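Local coordinates for 5'-tyrosyl-DNA phosphodiesterase (Caenorhabditis elegans, PDB 4FVA), which belongs to the endonuclease/exonuclease/phosphatase family of the DNase I-like clan and carries a bound magnesium ion, at residues L118-S129 against G157-N167. Numbering follows the deposited sequence.
Sequences LKVFLLNTHLES and GALVFFGGDLN. With MLI (malonate ion), chain G.
Asn167 reaches across to Leu127 where the two segments leave the sheet. Its CB packs on Glu128 O. Its CG and OD1 lie 3.8 and 3.7 Å from malonate O8. At the tip, ND2 donates to Leu127 O at 2.9 Å; that oxygen lies almost in the amide plane, while ND2 is tilted 26° from the Leu127 carbonyl plane. The other N-H goes to malonate O8, and in this crystal the two bonds would hold the amide in place. His126 NE2 donates to malonate O8 at 2.9 Å, from the ring edge. The malonate, probably from the crystallisation liquor, sits close to the magnesium site (the His126 side chain is about 7 Å from the ion), consistent with an anion-accepting pocket. In His126 and Asp165 alike, CG lies anti to the backbone N (chi1 -178°), which lays ring and carboxylate side by side, their planes 20° apart. Asp165 OD2 is instead bonded to Asn20.

Strands 118-126 and 159-163 pair in parallel, with backbone bonds such as Phe161 N to Phe121 O (2.9 Å). Leu122 and Phe161 point the same way, CD2 of the leucine at the ring edge. On the other face, Leu123 CB meets the Phe162 ring edge in plane.

The pair forms a beta-alpha-beta crossover through helix 134-154. Phe121 and Phe162 pack against that helix, while Leu122 faces strand 47-53 of the other sheet. Strands 107-115 and 212-221 flank the pair.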
# COMPACT_ATOMS: atom_id res chain seq x y z
N LEU A 118 7.24 -7.77 -18.89
CA LEU A 118 5.89 -7.43 -18.50
C LEU A 118 5.74 -5.97 -18.06
O LEU A 118 6.44 -5.50 -17.16
CB LEU A 118 5.43 -8.38 -17.40
CG LEU A 118 3.95 -8.32 -17.05
CD1 LEU A 118 3.18 -8.24 -18.34
CD2 LEU A 118 3.58 -9.58 -16.30
N LYS A 119 4.83 -5.27 -18.73
CA LYS A 119 4.52 -3.89 -18.39
C LYS A 119 3.81 -3.87 -17.05
O LYS A 119 2.91 -4.68 -16.81
CB LYS A 119 3.63 -3.27 -19.47
CG LYS A 119 3.45 -1.77 -19.34
CD LYS A 119 4.70 -1.03 -19.85
CE LYS A 119 4.50 0.47 -19.87
NZ LYS A 119 5.67 1.18 -20.45
N VAL A 120 4.23 -2.97 -16.15
CA VAL A 120 3.65 -2.91 -14.81
C VAL A 120 3.35 -1.47 -14.43
O VAL A 120 4.22 -0.61 -14.56
CB VAL A 120 4.59 -3.50 -13.75
CG1 VAL A 120 3.92 -3.46 -12.39
CG2 VAL A 120 4.98 -4.92 -14.11
N PHE A 121 2.12 -1.21 -13.98
CA PHE A 121 1.75 0.08 -13.40
C PHE A 121 1.50 -0.09 -11.91
O PHE A 121 0.76 -0.99 -11.50
CB PHE A 121 0.51 0.67 -14.09
CG PHE A 121 0.75 1.14 -15.51
CD1 PHE A 121 0.77 0.23 -16.56
CD2 PHE A 121 0.94 2.50 -15.78
CE1 PHE A 121 0.99 0.67 -17.88
CE2 PHE A 121 1.16 2.95 -17.08
CZ PHE A 121 1.19 2.03 -18.13
N LEU A 122 2.12 0.78 -11.12
CA LEU A 122 1.98 0.74 -9.67
C LEU A 122 1.34 2.05 -9.24
O LEU A 122 1.90 3.11 -9.51
CB LEU A 122 3.35 0.59 -9.00
CG LEU A 122 4.17 -0.63 -9.43
CD1 LEU A 122 5.52 -0.72 -8.71
CD2 LEU A 122 3.34 -1.89 -9.21
N LEU A 123 0.19 1.96 -8.58
CA LEU A 123 -0.52 3.15 -8.10
C LEU A 123 -0.74 3.05 -6.59
O LEU A 123 -1.48 2.19 -6.11
CB LEU A 123 -1.85 3.30 -8.82
CG LEU A 123 -1.80 3.48 -10.35
CD1 LEU A 123 -1.67 2.15 -11.08
CD2 LEU A 123 -3.03 4.25 -10.83
N ASN A 124 -0.08 3.95 -5.86
CA ASN A 124 -0.07 3.95 -4.40
C ASN A 124 -0.69 5.24 -3.88
O ASN A 124 -0.32 6.34 -4.33
CB ASN A 124 1.38 3.81 -3.91
CG ASN A 124 1.50 3.75 -2.39
OD1 ASN A 124 0.55 3.40 -1.69
ND2 ASN A 124 2.69 4.09 -1.87
N THR A 125 -1.62 5.11 -2.94
CA THR A 125 -2.28 6.29 -2.40
C THR A 125 -2.60 6.13 -0.93
O THR A 125 -2.60 5.03 -0.40
CB THR A 125 -3.58 6.64 -3.17
OG1 THR A 125 -4.02 7.95 -2.79
CG2 THR A 125 -4.68 5.62 -2.86
N HIS A 126 -2.85 7.26 -0.29
CA HIS A 126 -3.32 7.30 1.08
C HIS A 126 -4.55 8.21 1.05
O HIS A 126 -4.41 9.42 1.12
CB HIS A 126 -2.24 7.90 1.97
CG HIS A 126 -2.60 7.96 3.43
ND1 HIS A 126 -1.83 8.61 4.36
CD2 HIS A 126 -3.67 7.46 4.10
CE1 HIS A 126 -2.39 8.51 5.55
NE2 HIS A 126 -3.50 7.81 5.42
N LEU A 127 -5.75 7.63 0.95
CA LEU A 127 -6.95 8.46 0.74
C LEU A 127 -7.34 9.27 1.98
O LEU A 127 -6.99 8.90 3.11
CB LEU A 127 -8.12 7.61 0.24
CG LEU A 127 -7.86 6.88 -1.08
CD1 LEU A 127 -9.15 6.23 -1.61
CD2 LEU A 127 -7.24 7.83 -2.11
N GLU A 128 -8.09 10.35 1.77
CA GLU A 128 -8.45 11.26 2.86
C GLU A 128 -8.90 10.52 4.11
O GLU A 128 -9.65 9.53 4.05
CB GLU A 128 -9.51 12.27 2.41
CG GLU A 128 -9.39 13.67 3.04
CD GLU A 128 -8.30 14.53 2.40
OE1 GLU A 128 -7.61 14.06 1.46
OE2 GLU A 128 -8.13 15.69 2.83
N SER A 129 -8.43 10.98 5.26
CA SER A 129 -8.64 10.30 6.55
C SER A 129 -9.91 10.79 7.27
O SER A 129 -10.35 11.93 7.07
CB SER A 129 -7.41 10.53 7.44
OG SER A 129 -6.19 10.21 6.78
N GLY A 157 -2.91 -6.18 -21.61
CA GLY A 157 -1.86 -7.11 -21.26
C GLY A 157 -0.95 -6.67 -20.12
O GLY A 157 -0.11 -7.45 -19.68
N ALA A 158 -1.08 -5.43 -19.66
CA ALA A 158 -0.25 -4.96 -18.55
C ALA A 158 -0.73 -5.46 -17.19
O ALA A 158 -1.92 -5.74 -17.00
CB ALA A 158 -0.14 -3.44 -18.53
N LEU A 159 0.19 -5.55 -16.24
CA LEU A 159 -0.18 -5.77 -14.84
C LEU A 159 -0.38 -4.41 -14.20
O LEU A 159 0.48 -3.53 -14.30
CB LEU A 159 0.94 -6.49 -14.09
CG LEU A 159 0.83 -8.00 -13.86
CD1 LEU A 159 2.00 -8.48 -13.00
CD2 LEU A 159 -0.49 -8.32 -13.20
N VAL A 160 -1.54 -4.21 -13.58
CA VAL A 160 -1.81 -2.96 -12.88
C VAL A 160 -2.12 -3.26 -11.40
O VAL A 160 -3.03 -4.05 -11.10
CB VAL A 160 -2.99 -2.20 -13.53
CG1 VAL A 160 -3.24 -0.89 -12.80
CG2 VAL A 160 -2.71 -1.93 -15.01
N PHE A 161 -1.37 -2.64 -10.50
CA PHE A 161 -1.64 -2.76 -9.06
C PHE A 161 -2.04 -1.41 -8.48
O PHE A 161 -1.27 -0.43 -8.55
CB PHE A 161 -0.42 -3.31 -8.30
CG PHE A 161 -0.05 -4.71 -8.71
CD1 PHE A 161 -0.87 -5.78 -8.42
CD2 PHE A 161 1.13 -4.95 -9.43
CE1 PHE A 161 -0.54 -7.07 -8.81
CE2 PHE A 161 1.48 -6.24 -9.83
CZ PHE A 161 0.63 -7.31 -9.51
N PHE A 162 -3.23 -1.35 -7.90
CA PHE A 162 -3.67 -0.13 -7.23
C PHE A 162 -4.07 -0.38 -5.78
O PHE A 162 -4.84 -1.30 -5.51
CB PHE A 162 -4.85 0.51 -7.96
CG PHE A 162 -5.57 1.51 -7.12
CD1 PHE A 162 -5.00 2.74 -6.83
CD2 PHE A 162 -6.80 1.19 -6.57
CE1 PHE A 162 -5.67 3.66 -6.02
CE2 PHE A 162 -7.48 2.11 -5.77
CZ PHE A 162 -6.90 3.34 -5.49
N GLY A 163 -3.56 0.45 -4.86
CA GLY A 163 -3.96 0.34 -3.47
C GLY A 163 -3.20 1.25 -2.52
O GLY A 163 -2.67 2.30 -2.92
N GLY A 164 -3.13 0.82 -1.27
CA GLY A 164 -2.52 1.59 -0.21
C GLY A 164 -3.46 1.64 0.97
O GLY A 164 -4.28 0.73 1.18
N ASP A 165 -3.36 2.71 1.73
CA ASP A 165 -4.30 2.95 2.81
C ASP A 165 -5.46 3.73 2.24
O ASP A 165 -5.34 4.94 2.03
CB ASP A 165 -3.64 3.74 3.94
CG ASP A 165 -4.59 3.96 5.12
OD1 ASP A 165 -5.78 3.62 5.00
OD2 ASP A 165 -4.13 4.50 6.15
N LEU A 166 -6.55 3.04 1.92
CA LEU A 166 -7.69 3.71 1.28
C LEU A 166 -8.72 4.25 2.30
O LEU A 166 -9.67 4.94 1.91
CB LEU A 166 -8.36 2.78 0.26
CG LEU A 166 -7.42 2.08 -0.73
CD1 LEU A 166 -8.20 1.32 -1.80
CD2 LEU A 166 -6.49 3.11 -1.38
N ASN A 167 -8.54 3.93 3.58
CA ASN A 167 -9.41 4.47 4.62
C ASN A 167 -10.89 4.22 4.38
O ASN A 167 -11.74 5.02 4.80
CB ASN A 167 -9.17 5.97 4.81
CG ASN A 167 -8.07 6.25 5.82
OD1 ASN A 167 -8.05 5.66 6.90
ND2 ASN A 167 -7.14 7.13 5.46
C1 MLI G . -3.98 9.10 9.35
C2 MLI G . -3.56 8.88 10.76
C3 MLI G . -4.55 7.88 8.72
O6 MLI G . -4.37 9.08 11.71
O7 MLI G . -2.38 8.52 11.01
O8 MLI G . -5.29 8.03 7.70
O9 MLI G . -4.27 6.73 9.17